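Local coordinates for protein Trypsin/chymotrypsin inhibitor (Alocasia macrorrhizos, PDB 5YCZ) that inhibits the serine proteases trypsin and alpha-chymotrypsin as a homodimeric Kunitz-type inhibitor from giant taro tubers, at residues Gly15-Ala20 with Gly53-Phe58; Arg129-Glu134 with Ile176-Val181. All coordinates share one frame; numbering follows the deposited sequence.

Contacts 1 and 2 lie in series along one beta-trefoil chain, their centres about 10 Å apart, and meet through neighbouring strands of a four-stranded antiparallel sheet. Strand 18-22 pairs with 55-60 in contact 1 and, on its other edge, with 176-180, which supplies the second segment of contact 2. Probable hydrogen bonds join them: Y19 N to V179 O at 2.8 Å and L17 O to V181 N at 3.0 Å. Over one face of the sheet, across strand 18-22, F58 CZ packs 3.5 Å from F178 CE1, the rings nearly perpendicular. L56 and A57 of contact 1 form the predicted reactive bond, and the F178 side chain comes within about 6 Å of that of L56.

Contact 1: Gly15-Ala20 with Gly53-Phe58; sequences GQLYYA and GRPLAF
Y19 and P55 bring their side chains together side by side, pointing the same way. The tyrosine CG is anti to its own carbonyl carbon (chi1 -64°), and although CB leaves the backbone away from 53-58, the ring returns to it. Its CD1 comes 3.7 Å from R54 C, which lies at the ring edge in plane. One atom further, CE1 reaches P55 CG at 3.4 Å, while V181 CG2 lies over the ring, closest to CE2 and CD2. At the tip the hydroxyl packs near V181 CG1. L17 CD1 packs against P55 CB at 4.0 Å, the leucine and proline crossing obliquely, while A20 CB rests on L56 CD1 at 3.7 Å. Y18 and L56 form a hydrogen-bonded antiparallel pair: Y18 N to L56 O is nearly straight (167°), and L56 N returns to Y18 O at 2.8 Å. Toward the other end, G15 N reaches F58 O at 3.2 Å, and A57 CB fits beside the carbonyl oxygens of G15 and Q16. A water accepts from A20 N and lies 2.8 Å from R54 O. This antiparallel pairing belongs to the beta-trefoil of Kunitz-type inhibitors, and strand 55-60 includes the predicted reactive bond, L56-A57.

Contact 2: Arg129-Glu134 with Ile176-Val181; sequences RDYQIE and IRFVKV
R129 meets R177 through its backbone, its carbonyl oxygen lying 4.0 Å from R177 CG. At D130 the charges meet: OD1 is 2.9 Å from R177 NH1 in a salt bridge. The two side chains run alongside each other and point the same way, but their carboxylate and guanidinium planes stand 85° apart. OD1 also lies well out of the guanidinium plane, and no N-H is aimed at it. R177 gets there on a chain extended from CG to NE. Y131 supplies both backbone bonds of the contact, as one antiparallel hydrogen-bonded pair with I176: Y131 N gives to I176 O at 3.0 Å, and I176 N to Y131 O at 2.9 Å. The tyrosine CB and ring then turn to F178, with CD2 3.8 Å from F178 CE2. The ring planes are inclined at 47° and the centroids are 5.8 Å apart, an oblique aromatic pair. The far end of Y131 is held separately, by a hydrogen bond that its hydroxyl accepts from L5 N, and I118 and K120 touch its side chain. Beyond Y131 the strand turns to other neighbours, and I133 packs on L155 and F116. The join between the two sheets thus combines one backbone bridge with apolar aromatic contact on the buried side, while the D130-R177 attraction, partly exposed, is probably mainly electrostatic and weakly directional.

Contact 1: Gly15-Ala20 with Gly53-Phe58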
loop_
_atom_site.group_PDB
_atom_site.type_symbol
_atom_site.label_atom_id
_atom_site.label_comp_id
_atom_site.label_asym_id
_atom_site.label_seq_id
_atom_site.Cartn_x
_atom_site.Cartn_y
_atom_site.Cartn_z
ATOM N N GLY A 15 5.459 -5.191 -7.559
ATOM C CA GLY A 15 4.568 -4.077 -7.369
ATOM C C GLY A 15 3.220 -4.199 -8.043
ATOM O O GLY A 15 2.286 -3.504 -7.633
ATOM N N GLN A 16 3.084 -5.035 -9.072
ATOM C CA GLN A 16 1.779 -5.183 -9.698
ATOM C C GLN A 16 0.818 -5.929 -8.768
ATOM O O GLN A 16 1.226 -6.586 -7.805
ATOM C CB GLN A 16 1.896 -5.913 -11.035
ATOM C CG GLN A 16 2.957 -5.358 -11.972
ATOM C CD GLN A 16 2.740 -3.911 -12.338
ATOM O OE1 GLN A 16 1.738 -3.562 -12.963
ATOM N NE2 GLN A 16 3.687 -3.054 -11.962
ATOM N N LEU A 17 -0.479 -5.829 -9.075
ATOM C CA LEU A 17 -1.522 -6.327 -8.188
ATOM C C LEU A 17 -1.918 -7.738 -8.575
ATOM O O LEU A 17 -2.239 -7.987 -9.735
ATOM C CB LEU A 17 -2.763 -5.439 -8.242
ATOM C CG LEU A 17 -2.650 -3.940 -8.028
ATOM C CD1 LEU A 17 -4.032 -3.394 -7.707
ATOM C CD2 LEU A 17 -1.669 -3.639 -6.929
ATOM N N TYR A 18 -1.954 -8.641 -7.590
ATOM C CA TYR A 18 -2.368 -10.022 -7.799
ATOM C C TYR A 18 -3.282 -10.471 -6.664
ATOM O O TYR A 18 -3.026 -10.178 -5.497
ATOM C CB TYR A 18 -1.163 -10.973 -7.867
ATOM C CG TYR A 18 -0.127 -10.655 -8.931
ATOM C CD1 TYR A 18 0.779 -9.609 -8.764
ATOM C CD2 TYR A 18 -0.039 -11.416 -10.094
ATOM C CE1 TYR A 18 1.724 -9.311 -9.743
ATOM C CE2 TYR A 18 0.902 -11.133 -11.058
ATOM C CZ TYR A 18 1.772 -10.080 -10.880
ATOM O OH TYR A 18 2.699 -9.798 -11.843
ATOM N N TYR A 19 -4.334 -11.192 -7.004
ATOM C CA TYR A 19 -5.200 -11.808 -6.019
ATOM C C TYR A 19 -4.641 -13.172 -5.620
ATOM O O TYR A 19 -4.192 -13.939 -6.477
ATOM C CB TYR A 19 -6.609 -12.009 -6.575
ATOM C CG TYR A 19 -7.390 -10.764 -6.943
ATOM C CD1 TYR A 19 -7.570 -9.724 -6.039
ATOM C CD2 TYR A 19 -7.999 -10.658 -8.192
ATOM C CE1 TYR A 19 -8.309 -8.599 -6.390
ATOM C CE2 TYR A 19 -8.745 -9.547 -8.545
ATOM C CZ TYR A 19 -8.893 -8.521 -7.646
ATOM O OH TYR A 19 -9.630 -7.418 -8.017
ATOM N N ALA A 20 -4.715 -13.491 -4.319
ATOM C CA ALA A 20 -4.261 -14.788 -3.811
ATOM C C ALA A 20 -5.454 -15.728 -3.696
ATOM O O ALA A 20 -6.018 -15.930 -2.624
ATOM C CB ALA A 20 -3.545 -14.635 -2.474
ATOM N N GLY A 53 -10.772 -12.108 -3.053
ATOM C CA GLY A 53 -10.308 -11.359 -1.891
ATOM C C GLY A 53 -9.936 -9.942 -2.286
ATOM O O GLY A 53 -10.614 -9.300 -3.095
ATOM N N ARG A 54 -8.841 -9.446 -1.726
ATOM C CA ARG A 54 -8.299 -8.143 -2.072
ATOM C C ARG A 54 -6.932 -8.286 -2.724
ATOM O O ARG A 54 -6.241 -9.295 -2.532
ATOM C CB ARG A 54 -8.183 -7.250 -0.830
ATOM C CG ARG A 54 -9.491 -6.611 -0.473
ATOM C CD ARG A 54 -9.320 -5.782 0.763
ATOM N NE ARG A 54 -10.562 -5.725 1.511
ATOM C CZ ARG A 54 -11.393 -4.690 1.495
ATOM N NH1 ARG A 54 -11.098 -3.608 0.771
ATOM N NH2 ARG A 54 -12.517 -4.734 2.212
ATOM N N PRO A 55 -6.507 -7.290 -3.495
ATOM C CA PRO A 55 -5.240 -7.419 -4.231
ATOM C C PRO A 55 -4.026 -7.308 -3.319
ATOM O O PRO A 55 -3.981 -6.482 -2.402
ATOM C CB PRO A 55 -5.282 -6.253 -5.226
ATOM C CG PRO A 55 -6.707 -5.805 -5.258
ATOM C CD PRO A 55 -7.278 -6.108 -3.908
ATOM N N LEU A 56 -3.028 -8.134 -3.602
ATOM C CA LEU A 56 -1.729 -8.066 -2.965
ATOM C C LEU A 56 -0.683 -7.622 -3.972
ATOM O O LEU A 56 -0.867 -7.732 -5.187
ATOM C CB LEU A 56 -1.333 -9.424 -2.381
ATOM C CG LEU A 56 -2.253 -9.927 -1.278
ATOM C CD1 LEU A 56 -2.279 -11.426 -1.271
ATOM C CD2 LEU A 56 -1.784 -9.401 0.064
ATOM N N ALA A 57 0.427 -7.118 -3.453
ATOM C CA ALA A 57 1.594 -6.858 -4.276
ATOM C C ALA A 57 2.824 -7.269 -3.491
ATOM O O ALA A 57 2.821 -7.228 -2.256
ATOM C CB ALA A 57 1.678 -5.393 -4.700
ATOM N N PHE A 58 3.868 -7.685 -4.220
ATOM C CA PHE A 58 5.062 -8.294 -3.648
ATOM C C PHE A 58 6.307 -7.498 -3.996
ATOM O O PHE A 58 6.416 -6.911 -5.072
ATOM C CB PHE A 58 5.240 -9.709 -4.142
ATOM C CG PHE A 58 4.011 -10.525 -4.015
ATOM C CD1 PHE A 58 3.754 -11.223 -2.849
ATOM C CD2 PHE A 58 3.088 -10.569 -5.050
ATOM C CE1 PHE A 58 2.605 -11.974 -2.721
ATOM C CE2 PHE A 58 1.940 -11.313 -4.940
ATOM C CZ PHE A 58 1.687 -12.019 -3.773
HETATM O O HOH W 1 -6.698 -12.073 -2.394
#

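Contact 2: Arg129-Glu134 with Ile176-Val181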
loop_
_atom_site.group_PDB
_atom_site.type_symbol
_atom_site.label_atom_id
_atom_site.label_comp_id
_atom_site.label_asym_id
_atom_site.label_seq_id
_atom_site.Cartn_x
_atom_site.Cartn_y
_atom_site.Cartn_z
ATOM N N ARG A 129 0.570 -24.567 -11.126
ATOM C CA ARG A 129 1.392 -23.564 -10.457
ATOM C C ARG A 129 0.768 -23.250 -9.099
ATOM O O ARG A 129 0.203 -22.175 -8.905
ATOM C CB ARG A 129 1.528 -22.303 -11.320
ATOM C CG ARG A 129 2.460 -22.466 -12.519
ATOM C CD ARG A 129 2.101 -21.483 -13.639
ATOM N NE ARG A 129 1.062 -21.994 -14.533
ATOM C CZ ARG A 129 1.306 -22.584 -15.701
ATOM N NH1 ARG A 129 2.558 -22.744 -16.123
ATOM N NH2 ARG A 129 0.295 -23.016 -16.450
ATOM N N ASP A 130 0.864 -24.196 -8.169
ATOM C CA ASP A 130 0.465 -23.965 -6.789
ATOM C C ASP A 130 1.652 -23.488 -5.979
ATOM O O ASP A 130 2.799 -23.861 -6.239
ATOM C CB ASP A 130 -0.098 -25.230 -6.151
ATOM C CG ASP A 130 -1.275 -25.772 -6.905
ATOM O OD1 ASP A 130 -1.521 -25.275 -8.026
ATOM O OD2 ASP A 130 -1.958 -26.675 -6.366
ATOM N N TYR A 131 1.372 -22.648 -4.989
ATOM C CA TYR A 131 2.435 -22.137 -4.152
ATOM C C TYR A 131 1.972 -22.113 -2.710
ATOM O O TYR A 131 0.795 -22.312 -2.393
ATOM C CB TYR A 131 2.890 -20.753 -4.618
ATOM C CG TYR A 131 3.412 -20.737 -6.042
ATOM C CD1 TYR A 131 4.774 -20.856 -6.304
ATOM C CD2 TYR A 131 2.542 -20.606 -7.128
ATOM C CE1 TYR A 131 5.255 -20.849 -7.607
ATOM C CE2 TYR A 131 3.016 -20.602 -8.437
ATOM C CZ TYR A 131 4.370 -20.728 -8.667
ATOM O OH TYR A 131 4.838 -20.723 -9.954
ATOM N N GLN A 132 2.934 -21.905 -1.829
ATOM C CA GLN A 132 2.666 -21.590 -0.439
ATOM C C GLN A 132 3.529 -20.396 -0.045
ATOM O O GLN A 132 4.451 -19.999 -0.770
ATOM C CB GLN A 132 2.961 -22.778 0.468
ATOM C CG GLN A 132 2.539 -24.108 -0.072
ATOM C CD GLN A 132 3.437 -25.200 0.449
ATOM O OE1 GLN A 132 4.601 -24.948 0.778
ATOM N NE2 GLN A 132 2.907 -26.419 0.539
ATOM N N ILE A 133 3.227 -19.818 1.119
ATOM C CA ILE A 133 4.013 -18.736 1.695
ATOM C C ILE A 133 4.708 -19.252 2.939
ATOM O O ILE A 133 4.099 -19.933 3.774
ATOM C CB ILE A 133 3.140 -17.529 2.032
ATOM C CG1 ILE A 133 2.398 -17.106 0.766
ATOM C CG2 ILE A 133 3.997 -16.420 2.638
ATOM C CD1 ILE A 133 1.935 -15.677 0.794
ATOM N N GLU A 134 5.983 -18.936 3.059
ATOM C CA GLU A 134 6.747 -19.307 4.226
ATOM C C GLU A 134 7.119 -18.045 4.968
ATOM O O GLU A 134 7.322 -16.999 4.351
ATOM C CB GLU A 134 7.994 -20.076 3.834
ATOM C CG GLU A 134 7.674 -21.486 3.375
ATOM C CD GLU A 134 8.783 -22.448 3.711
ATOM O OE1 GLU A 134 8.843 -22.903 4.886
ATOM O OE2 GLU A 134 9.600 -22.721 2.802
ATOM N N ILE A 176 -2.049 -21.687 -2.776
ATOM C CA ILE A 176 -2.695 -20.584 -3.474
ATOM C C ILE A 176 -2.144 -20.448 -4.888
ATOM O O ILE A 176 -1.039 -20.893 -5.196
ATOM C CB ILE A 176 -2.516 -19.249 -2.718
ATOM C CG1 ILE A 176 -1.051 -19.026 -2.391
ATOM C CG2 ILE A 176 -3.328 -19.236 -1.440
ATOM C CD1 ILE A 176 -0.597 -17.652 -2.690
ATOM N N ARG A 177 -2.942 -19.822 -5.753
ATOM C CA ARG A 177 -2.514 -19.340 -7.054
ATOM C C ARG A 177 -2.644 -17.824 -7.082
ATOM O O ARG A 177 -3.420 -17.241 -6.324
ATOM C CB ARG A 177 -3.357 -19.924 -8.187
ATOM C CG ARG A 177 -3.667 -21.397 -8.064
ATOM C CD ARG A 177 -4.468 -21.862 -9.285
ATOM N NE ARG A 177 -5.233 -23.078 -9.030
ATOM C CZ ARG A 177 -4.811 -24.305 -9.331
ATOM N NH1 ARG A 177 -3.620 -24.483 -9.895
ATOM N NH2 ARG A 177 -5.576 -25.358 -9.061
ATOM N N PHE A 178 -1.906 -17.186 -7.984
ATOM C CA PHE A 178 -1.956 -15.742 -8.179
ATOM C C PHE A 178 -2.691 -15.391 -9.467
ATOM O O PHE A 178 -2.333 -15.877 -10.543
ATOM C CB PHE A 178 -0.543 -15.173 -8.215
ATOM C CG PHE A 178 0.262 -15.561 -7.040
ATOM C CD1 PHE A 178 0.118 -14.892 -5.840
ATOM C CD2 PHE A 178 1.131 -16.632 -7.114
ATOM C CE1 PHE A 178 0.859 -15.265 -4.736
ATOM C CE2 PHE A 178 1.869 -17.024 -6.020
ATOM C CZ PHE A 178 1.738 -16.339 -4.827
ATOM N N VAL A 179 -3.699 -14.534 -9.360
ATOM C CA VAL A 179 -4.476 -14.069 -10.501
ATOM C C VAL A 179 -4.205 -12.587 -10.659
ATOM O O VAL A 179 -4.496 -11.796 -9.753
ATOM C CB VAL A 179 -5.973 -14.337 -10.310
ATOM C CG1 VAL A 179 -6.768 -13.632 -11.378
ATOM C CG2 VAL A 179 -6.237 -15.818 -10.362
ATOM N N LYS A 180 -3.642 -12.209 -11.797
ATOM C CA LYS A 180 -3.270 -10.814 -11.975
ATOM C C LYS A 180 -4.516 -9.938 -12.051
ATOM O O LYS A 180 -5.619 -10.394 -12.381
ATOM C CB LYS A 180 -2.408 -10.633 -13.227
ATOM C CG LYS A 180 -1.631 -9.315 -13.278
ATOM C CD LYS A 180 -0.515 -9.392 -14.304
ATOM C CE LYS A 180 -0.115 -8.022 -14.836
ATOM N NZ LYS A 180 0.404 -7.060 -13.805
ATOM N N VAL A 181 -4.328 -8.672 -11.710
ATOM C CA VAL A 181 -5.406 -7.705 -11.700
ATOM C C VAL A 181 -5.088 -6.586 -12.688
ATOM O O VAL A 181 -5.646 -6.534 -13.787
ATOM C CB VAL A 181 -5.628 -7.148 -10.289
ATOM C CG1 VAL A 181 -6.969 -6.450 -10.206
ATOM C CG2 VAL A 181 -5.533 -8.267 -9.247
#